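Long-range contact in 6-phosphogluconate dehydratase (Shewanella oneidensis, PDB 2GP4), which probably catalyses the dehydration of 6-phosphogluconate to 2-keto-3-deoxy-6-phosphogluconate in the Entner-Doudoroff pathway, here as an apo form without its iron-sulfur cluster: residues His22-Val28 and Glu345-Ala349. Numbering follows the deposited sequence.
Sequences HSVVQSV and ELSDA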
ATOM      1  N   HIS A  22      -8.688  12.570  16.776  1.00 27.18           N
ATOM      2  CA  HIS A  22      -7.378  13.166  17.005  1.00 26.05           C
ATOM      3  C   HIS A  22      -7.206  14.351  16.050  1.00 25.52           C
ATOM      4  O   HIS A  22      -7.471  14.232  14.851  1.00 25.31           O
ATOM      5  CB  HIS A  22      -6.316  12.105  16.738  1.00 25.77           C
ATOM      6  CG  HIS A  22      -4.931  12.498  17.135  1.00 25.09           C
ATOM      7  ND1 HIS A  22      -4.206  13.456  16.461  1.00 24.58           N
ATOM      8  CD2 HIS A  22      -4.116  12.022  18.107  1.00 24.24           C
ATOM      9  CE1 HIS A  22      -3.012  13.570  17.015  1.00 24.59           C
ATOM     10  NE2 HIS A  22      -2.930  12.708  18.011  1.00 24.45           N
ATOM     11  N   SER A  23      -6.762  15.487  16.589  1.00 24.96           N
ATOM     12  CA  SER A  23      -6.712  16.755  15.840  1.00 24.35           C
ATOM     13  C   SER A  23      -5.942  16.686  14.512  1.00 23.83           C
ATOM     14  O   SER A  23      -6.334  17.326  13.543  1.00 23.87           O
ATOM     15  CB  SER A  23      -6.185  17.895  16.723  1.00 24.21           C
ATOM     16  OG  SER A  23      -4.803  17.744  17.009  1.00 24.81           O
ATOM     17  N   VAL A  24      -4.866  15.903  14.469  1.00 23.23           N
ATOM     18  CA  VAL A  24      -4.055  15.756  13.259  1.00 22.85           C
ATOM     19  C   VAL A  24      -4.777  14.982  12.156  1.00 22.70           C
ATOM     20  O   VAL A  24      -4.721  15.360  10.985  1.00 22.75           O
ATOM     21  CB  VAL A  24      -2.708  15.071  13.545  1.00 22.74           C
ATOM     22  CG1 VAL A  24      -1.978  14.755  12.236  1.00 22.65           C
ATOM     23  CG2 VAL A  24      -1.849  15.947  14.442  1.00 22.72           C
ATOM     24  N   VAL A  25      -5.430  13.889  12.534  1.00 22.35           N
ATOM     25  CA  VAL A  25      -6.193  13.079  11.598  1.00 22.05           C
ATOM     26  C   VAL A  25      -7.410  13.858  11.105  1.00 22.06           C
ATOM     27  O   VAL A  25      -7.762  13.782   9.932  1.00 22.29           O
ATOM     28  CB  VAL A  25      -6.640  11.736  12.230  1.00 21.93           C
ATOM     29  CG1 VAL A  25      -7.331  10.878  11.202  1.00 21.35           C
ATOM     30  CG2 VAL A  25      -5.451  10.995  12.816  1.00 21.64           C
ATOM     31  N   GLN A  26      -8.048  14.610  11.997  1.00 22.03           N
ATOM     32  CA  GLN A  26      -9.184  15.437  11.596  1.00 22.32           C
ATOM     33  C   GLN A  26      -8.740  16.534  10.631  1.00 21.95           C
ATOM     34  O   GLN A  26      -9.408  16.790   9.628  1.00 22.00           O
ATOM     35  CB  GLN A  26      -9.908  16.031  12.809  1.00 22.29           C
ATOM     36  CG  GLN A  26     -11.252  16.692  12.468  1.00 24.00           C
ATOM     37  CD  GLN A  26     -12.235  15.748  11.772  1.00 25.75           C
ATOM     38  OE1 GLN A  26     -12.362  15.761  10.543  1.00 26.60           O
ATOM     39  NE2 GLN A  26     -12.926  14.923  12.557  1.00 25.68           N
ATOM     40  N   SER A  27      -7.599  17.149  10.936  1.00 21.44           N
ATOM     41  CA  SER A  27      -7.034  18.214  10.120  1.00 21.16           C
ATOM     42  C   SER A  27      -6.682  17.745   8.707  1.00 20.94           C
ATOM     43  O   SER A  27      -7.016  18.409   7.727  1.00 20.99           O
ATOM     44  CB  SER A  27      -5.792  18.799  10.796  1.00 21.09           C
ATOM     45  OG  SER A  27      -5.156  19.740   9.956  1.00 20.37           O
ATOM     46  N   VAL A  28      -5.999  16.607   8.621  1.00 20.41           N
ATOM     47  CA  VAL A  28      -5.539  16.070   7.350  1.00 20.20           C
ATOM     48  C   VAL A  28      -6.727  15.604   6.505  1.00 20.10           C
ATOM     49  O   VAL A  28      -6.751  15.827   5.299  1.00 20.01           O
ATOM     50  CB  VAL A  28      -4.488  14.940   7.556  1.00 20.34           C
ATOM     51  CG1 VAL A  28      -4.145  14.236   6.237  1.00 20.13           C
ATOM     52  CG2 VAL A  28      -3.225  15.513   8.177  1.00 20.01           C
ATOM     53  N   GLU A 345       2.382  13.816   7.604  1.00 19.05           N
ATOM     54  CA  GLU A 345       1.756  14.463   8.760  1.00 19.44           C
ATOM     55  C   GLU A 345       0.868  13.509   9.562  1.00 19.24           C
ATOM     56  O   GLU A 345       0.770  13.629  10.788  1.00 19.26           O
ATOM     57  CB  GLU A 345       1.029  15.758   8.350  1.00 19.20           C
ATOM     58  CG  GLU A 345       2.017  16.868   7.969  1.00 19.68           C
ATOM     59  CD  GLU A 345       1.418  18.036   7.195  1.00 20.43           C
ATOM     60  OE1 GLU A 345       0.175  18.154   7.103  1.00 20.37           O
ATOM     61  OE2 GLU A 345       2.220  18.857   6.680  1.00 21.82           O
ATOM     62  N   LEU A 346       0.245  12.553   8.879  1.00 19.19           N
ATOM     63  CA  LEU A 346      -0.508  11.498   9.558  1.00 19.27           C
ATOM     64  C   LEU A 346       0.421  10.589  10.339  1.00 19.82           C
ATOM     65  O   LEU A 346       0.109  10.202  11.473  1.00 20.09           O
ATOM     66  CB  LEU A 346      -1.334  10.669   8.575  1.00 18.83           C
ATOM     67  CG  LEU A 346      -2.617  11.325   8.064  1.00 18.31           C
ATOM     68  CD1 LEU A 346      -3.205  10.533   6.924  1.00 16.69           C
ATOM     69  CD2 LEU A 346      -3.641  11.513   9.188  1.00 18.00           C
ATOM     70  N   SER A 347       1.562  10.258   9.728  1.00 20.21           N
ATOM     71  CA  SER A 347       2.563   9.384  10.338  1.00 20.47           C
ATOM     72  C   SER A 347       2.972   9.880  11.723  1.00 20.86           C
ATOM     73  O   SER A 347       3.093   9.087  12.659  1.00 20.89           O
ATOM     74  CB  SER A 347       3.787   9.261   9.430  1.00 20.44           C
ATOM     75  OG  SER A 347       4.810   8.498  10.037  1.00 20.23           O
ATOM     76  N   ASP A 348       3.158  11.195  11.846  1.00 21.03           N
ATOM     77  CA  ASP A 348       3.521  11.820  13.117  1.00 21.43           C
ATOM     78  C   ASP A 348       2.517  11.562  14.238  1.00 21.40           C
ATOM     79  O   ASP A 348       2.883  11.606  15.414  1.00 21.42           O
ATOM     80  CB  ASP A 348       3.708  13.328  12.938  1.00 21.59           C
ATOM     81  CG  ASP A 348       4.966  13.676  12.181  1.00 22.05           C
ATOM     82  OD1 ASP A 348       5.851  12.808  12.008  1.00 22.53           O
ATOM     83  OD2 ASP A 348       5.077  14.839  11.758  1.00 24.32           O
ATOM     84  N   ALA A 349       1.265  11.294  13.876  1.00 21.25           N
ATOM     85  CA  ALA A 349       0.217  11.045  14.867  1.00 21.31           C
ATOM     86  C   ALA A 349      -0.135   9.561  15.058  1.00 21.49           C
ATOM     87  O   ALA A 349      -0.769   9.198  16.046  1.00 21.49           O
ATOM     88  CB  ALA A 349      -1.029  11.843  14.527  1.00 21.02           C
TER
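Val25 and Leu346 have their CA atoms 6.2 Å apart, and Val24 and Ala349 face each other at 6.6 Å, where the start of helix 23-51 meets the C-terminal part of helix 340-347 and the residues that follow it. The junction is mostly apolar. Leu346 reaches across with its CD2 methyl, which lies 3.8 Å from Val25 CA. The side chains of Val25 and Leu346 cross at about a right angle. Val28 packs against the leucine branch point, with its CG1 3.8 Å from Leu346 CG. Val24 carries CG1 anti to the backbone N (chi1 172°). This places that methyl 3.3 Å from Glu345 O and also against the CB of Ala349. The Ala349 methyl touches both Val24 and the His22 ring, 3.6 Å from His22 CE1. That ring has a second task. Its ND1 accepts from Val24 N at 3.2 Å, nearly in the ring plane, with an N-H...N angle of 153°. An alanine here would lose this acceptor and is likely to leave Val24 N without its cap and the Ala349 methyl with less cover. The carboxylate of Glu345 turns to Arg31, further along helix 23-51, and the salt bridge adds a polar tie between the two helices. Leu346 also packs on Ile311 and Leu315 of helix 304-316, and Val25 on Val308, so three helices share this small core. The contact packs the start of the N-terminal helix against helix 340-347, within what is probably the largely helical N-terminal domain, and a histidine side chain N-caps the helix.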